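Local coordinates for ricin B lectin (Clostridium thermocellum, PDB 3VSF), which is an exo-beta-1,3-galactanase that probably hydrolyses glycosidic bonds of beta-1,3-galactan with a family 43 domain and binds galactose through a beta-trefoil lectin module, at residues N444-F449 and S460-G465. Sequence-based numbering, arbitrary orientation.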
ATOM      1  N   ASN A 444     -16.500  -0.426 -11.621  1.00 56.45           N
ATOM      2  CA  ASN A 444     -17.030   0.870 -12.020  1.00 53.80           C
ATOM      3  C   ASN A 444     -15.949   1.759 -12.628  1.00 53.76           C
ATOM      4  O   ASN A 444     -16.165   2.950 -12.850  1.00 56.71           O
ATOM      5  CB  ASN A 444     -17.697   1.572 -10.836  1.00 55.88           C
ATOM      6  CG  ASN A 444     -16.730   1.848  -9.701  1.00 57.59           C
ATOM      7  OD1 ASN A 444     -15.774   1.104  -9.487  1.00 58.01           O
ATOM      8  ND2 ASN A 444     -16.978   2.926  -8.966  1.00 58.47           N
ATOM      9  N   GLN A 445     -14.787   1.170 -12.889  1.00 52.60           N
ATOM     10  CA  GLN A 445     -13.685   1.881 -13.527  1.00 50.71           C
ATOM     11  C   GLN A 445     -13.235   1.147 -14.785  1.00 54.04           C
ATOM     12  O   GLN A 445     -12.265   1.540 -15.433  1.00 56.91           O
ATOM     13  CB  GLN A 445     -12.511   2.045 -12.558  1.00 50.56           C
ATOM     14  CG  GLN A 445     -12.847   2.848 -11.313  1.00 52.41           C
ATOM     15  CD  GLN A 445     -11.633   3.132 -10.450  1.00 53.09           C
ATOM     16  OE1 GLN A 445     -10.542   2.620 -10.705  1.00 56.87           O
ATOM     17  NE2 GLN A 445     -11.816   3.955  -9.424  1.00 51.33           N
ATOM     18  N   HIS A 446     -13.949   0.076 -15.120  1.00 51.46           N
ATOM     19  CA  HIS A 446     -13.667  -0.689 -16.329  1.00 57.21           C
ATOM     20  C   HIS A 446     -14.679  -0.362 -17.422  1.00 60.04           C
ATOM     21  O   HIS A 446     -15.887  -0.368 -17.182  1.00 59.74           O
ATOM     22  CB  HIS A 446     -13.676  -2.189 -16.030  1.00 59.91           C
ATOM     23  CG  HIS A 446     -12.584  -2.626 -15.105  1.00 61.42           C
ATOM     24  ND1 HIS A 446     -12.447  -3.929 -14.678  1.00 61.69           N
ATOM     25  CD2 HIS A 446     -11.575  -1.933 -14.526  1.00 58.19           C
ATOM     26  CE1 HIS A 446     -11.401  -4.019 -13.874  1.00 62.04           C
ATOM     27  NE2 HIS A 446     -10.855  -2.822 -13.765  1.00 57.83           N
ATOM     28  N   TRP A 447     -14.182  -0.081 -18.621  1.00 61.34           N
ATOM     29  CA  TRP A 447     -15.040   0.340 -19.724  1.00 61.29           C
ATOM     30  C   TRP A 447     -14.810  -0.488 -20.981  1.00 64.09           C
ATOM     31  O   TRP A 447     -13.669  -0.732 -21.374  1.00 65.74           O
ATOM     32  CB  TRP A 447     -14.806   1.820 -20.033  1.00 57.37           C
ATOM     33  CG  TRP A 447     -15.039   2.715 -18.859  1.00 55.56           C
ATOM     34  CD1 TRP A 447     -14.107   3.153 -17.966  1.00 53.17           C
ATOM     35  CD2 TRP A 447     -16.288   3.280 -18.448  1.00 55.32           C
ATOM     36  NE1 TRP A 447     -14.698   3.958 -17.023  1.00 53.28           N
ATOM     37  CE2 TRP A 447     -16.038   4.052 -17.297  1.00 56.15           C
ATOM     38  CE3 TRP A 447     -17.595   3.209 -18.942  1.00 53.96           C
ATOM     39  CZ2 TRP A 447     -17.045   4.748 -16.631  1.00 56.42           C
ATOM     40  CZ3 TRP A 447     -18.592   3.899 -18.280  1.00 51.88           C
ATOM     41  CH2 TRP A 447     -18.312   4.660 -17.139  1.00 52.29           C
ATOM     42  N   LYS A 448     -15.900  -0.914 -21.612  1.00 63.84           N
ATOM     43  CA  LYS A 448     -15.812  -1.653 -22.866  1.00 65.27           C
ATOM     44  C   LYS A 448     -16.230  -0.784 -24.047  1.00 66.21           C
ATOM     45  O   LYS A 448     -17.267  -0.121 -24.009  1.00 64.90           O
ATOM     46  CB  LYS A 448     -16.671  -2.919 -22.820  1.00 67.47           C
ATOM     47  CG  LYS A 448     -16.584  -3.757 -24.088  1.00 69.45           C
ATOM     48  CD  LYS A 448     -17.335  -5.072 -23.952  1.00 74.67           C
ATOM     49  CE  LYS A 448     -18.836  -4.855 -23.866  1.00 75.46           C
ATOM     50  NZ  LYS A 448     -19.574  -6.148 -23.809  1.00 77.59           N
ATOM     51  N   PHE A 449     -15.414  -0.792 -25.097  1.00 68.46           N
ATOM     52  CA  PHE A 449     -15.709  -0.031 -26.303  1.00 63.11           C
ATOM     53  C   PHE A 449     -16.407  -0.899 -27.343  1.00 65.16           C
ATOM     54  O   PHE A 449     -15.903  -1.956 -27.724  1.00 67.57           O
ATOM     55  CB  PHE A 449     -14.426   0.561 -26.890  1.00 59.73           C
ATOM     56  CG  PHE A 449     -13.835   1.667 -26.063  1.00 61.63           C
ATOM     57  CD1 PHE A 449     -13.987   2.989 -26.445  1.00 62.95           C
ATOM     58  CD2 PHE A 449     -13.136   1.385 -24.902  1.00 59.56           C
ATOM     59  CE1 PHE A 449     -13.444   4.010 -25.686  1.00 64.78           C
ATOM     60  CE2 PHE A 449     -12.594   2.402 -24.140  1.00 59.64           C
ATOM     61  CZ  PHE A 449     -12.748   3.715 -24.531  1.00 60.52           C
ATOM     62  N   SER A 460     -19.523   1.306 -22.565  1.00 59.95           N
ATOM     63  CA  SER A 460     -20.364   0.785 -21.493  1.00 60.22           C
ATOM     64  C   SER A 460     -19.553   0.376 -20.268  1.00 63.69           C
ATOM     65  O   SER A 460     -18.457  -0.172 -20.387  1.00 62.70           O
ATOM     66  CB  SER A 460     -21.186  -0.407 -21.990  1.00 60.32           C
ATOM     67  OG  SER A 460     -20.346  -1.445 -22.463  1.00 65.79           O
ATOM     68  N   SER A 461     -20.105   0.645 -19.089  1.00 62.34           N
ATOM     69  CA  SER A 461     -19.468   0.260 -17.839  1.00 58.89           C
ATOM     70  C   SER A 461     -19.574  -1.247 -17.641  1.00 62.56           C
ATOM     71  O   SER A 461     -20.478  -1.889 -18.174  1.00 65.72           O
ATOM     72  CB  SER A 461     -20.111   0.993 -16.660  1.00 59.68           C
ATOM     73  OG  SER A 461     -19.460   0.676 -15.442  1.00 59.98           O
ATOM     74  N   ARG A 462     -18.643  -1.808 -16.878  1.00 63.05           N
ATOM     75  CA  ARG A 462     -18.616  -3.245 -16.636  1.00 64.03           C
ATOM     76  C   ARG A 462     -19.573  -3.614 -15.509  1.00 66.23           C
ATOM     77  O   ARG A 462     -20.049  -4.748 -15.427  1.00 65.08           O
ATOM     78  CB  ARG A 462     -17.196  -3.690 -16.288  1.00 66.34           C
ATOM     79  CG  ARG A 462     -16.999  -5.195 -16.227  1.00 68.17           C
ATOM     80  CD  ARG A 462     -15.536  -5.533 -15.990  1.00 69.26           C
ATOM     81  NE  ARG A 462     -15.264  -6.958 -16.138  1.00 71.73           N
ATOM     82  CZ  ARG A 462     -14.045  -7.489 -16.113  1.00 71.46           C
ATOM     83  NH1 ARG A 462     -12.985  -6.709 -15.946  1.00 68.28           N
ATOM     84  NH2 ARG A 462     -13.885  -8.797 -16.257  1.00 71.87           N
ATOM     85  N   HIS A 463     -19.856  -2.643 -14.650  1.00 66.51           N
ATOM     86  CA  HIS A 463     -20.691  -2.864 -13.475  1.00 66.65           C
ATOM     87  C   HIS A 463     -22.141  -3.163 -13.849  1.00 68.79           C
ATOM     88  O   HIS A 463     -22.716  -4.152 -13.393  1.00 70.00           O
ATOM     89  CB  HIS A 463     -20.622  -1.647 -12.550  1.00 66.43           C
ATOM     90  CG  HIS A 463     -20.926  -1.957 -11.118  1.00 69.36           C
ATOM     91  ND1 HIS A 463     -22.071  -1.522 -10.487  1.00 69.26           N
ATOM     92  CD2 HIS A 463     -20.228  -2.655 -10.190  1.00 73.94           C
ATOM     93  CE1 HIS A 463     -22.067  -1.940  -9.234  1.00 72.05           C
ATOM     94  NE2 HIS A 463     -20.960  -2.632  -9.029  1.00 76.38           N
ATOM     95  N   CYS A 464     -22.730  -2.309 -14.681  1.00 64.19           N
ATOM     96  CA  CYS A 464     -24.138  -2.444 -15.039  1.00 64.91           C
ATOM     97  C   CYS A 464     -24.364  -2.491 -16.548  1.00 64.25           C
ATOM     98  O   CYS A 464     -25.374  -3.017 -17.016  1.00 66.86           O
ATOM     99  CB  CYS A 464     -24.953  -1.304 -14.426  1.00 67.94           C
ATOM    100  SG  CYS A 464     -24.367   0.344 -14.873  1.00 66.86           S
ATOM    101  N   GLY A 465     -23.428  -1.931 -17.307  1.00 62.53           N
ATOM    102  CA  GLY A 465     -23.506  -1.970 -18.755  1.00 63.06           C
ATOM    103  C   GLY A 465     -24.035  -0.693 -19.380  1.00 64.77           C
ATOM    104  O   GLY A 465     -24.139  -0.591 -20.603  1.00 64.93           O
TER
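Ser460 pairs with Lys448 by two backbone hydrogen bonds, Lys448 N to Ser460 O at 2.9 Å and Ser460 N to Lys448 O at 3.0 Å. The first is almost linear (174°), and the same Ser460 O also receives a CA-H...O contact from Trp447. On this face the Ser460 hydroxyl lies against CB and CE of Lys448, whose chain bends at chi3.

Ser461 follows as the non-hydrogen-bonded partner of Trp447, turned to the other face. The six-membered part of the indole lies along its backbone and side chain, with CE3 of Trp447 3.6 Å from Ser461 N and Ser461 OG over one ring face. At the far end of the indole, Trp447 NE1 is hydrogen-bonded to the carbonyl O of Leu421.

Beyond the strand, Arg462 N makes a weak hydrogen bond to His446 O. The arginine side chain, with CG anti to the backbone N (chi1 -171°) and extended as far as NE, runs beside His446 in the same direction. CD meets the edge of the imidazole, and Arg462 NH1 donates to His446 ND1 at 3.1 Å, tilted somewhat from both planes, which are 37° apart. Tyr409 touches both side chains.

His463 brings its CB near the backbone N of Asn444, a galactose-binding residue whose ND2 is hydrogen-bonded to the carbonyl O of Val423 and whose side chain neighbours Asp422 and Asn440 of the same site. The arrangement is an antiparallel beta hairpin, 447-453 with 456-461, its open end beside the galactose pocket of a ricin-type beta-trefoil.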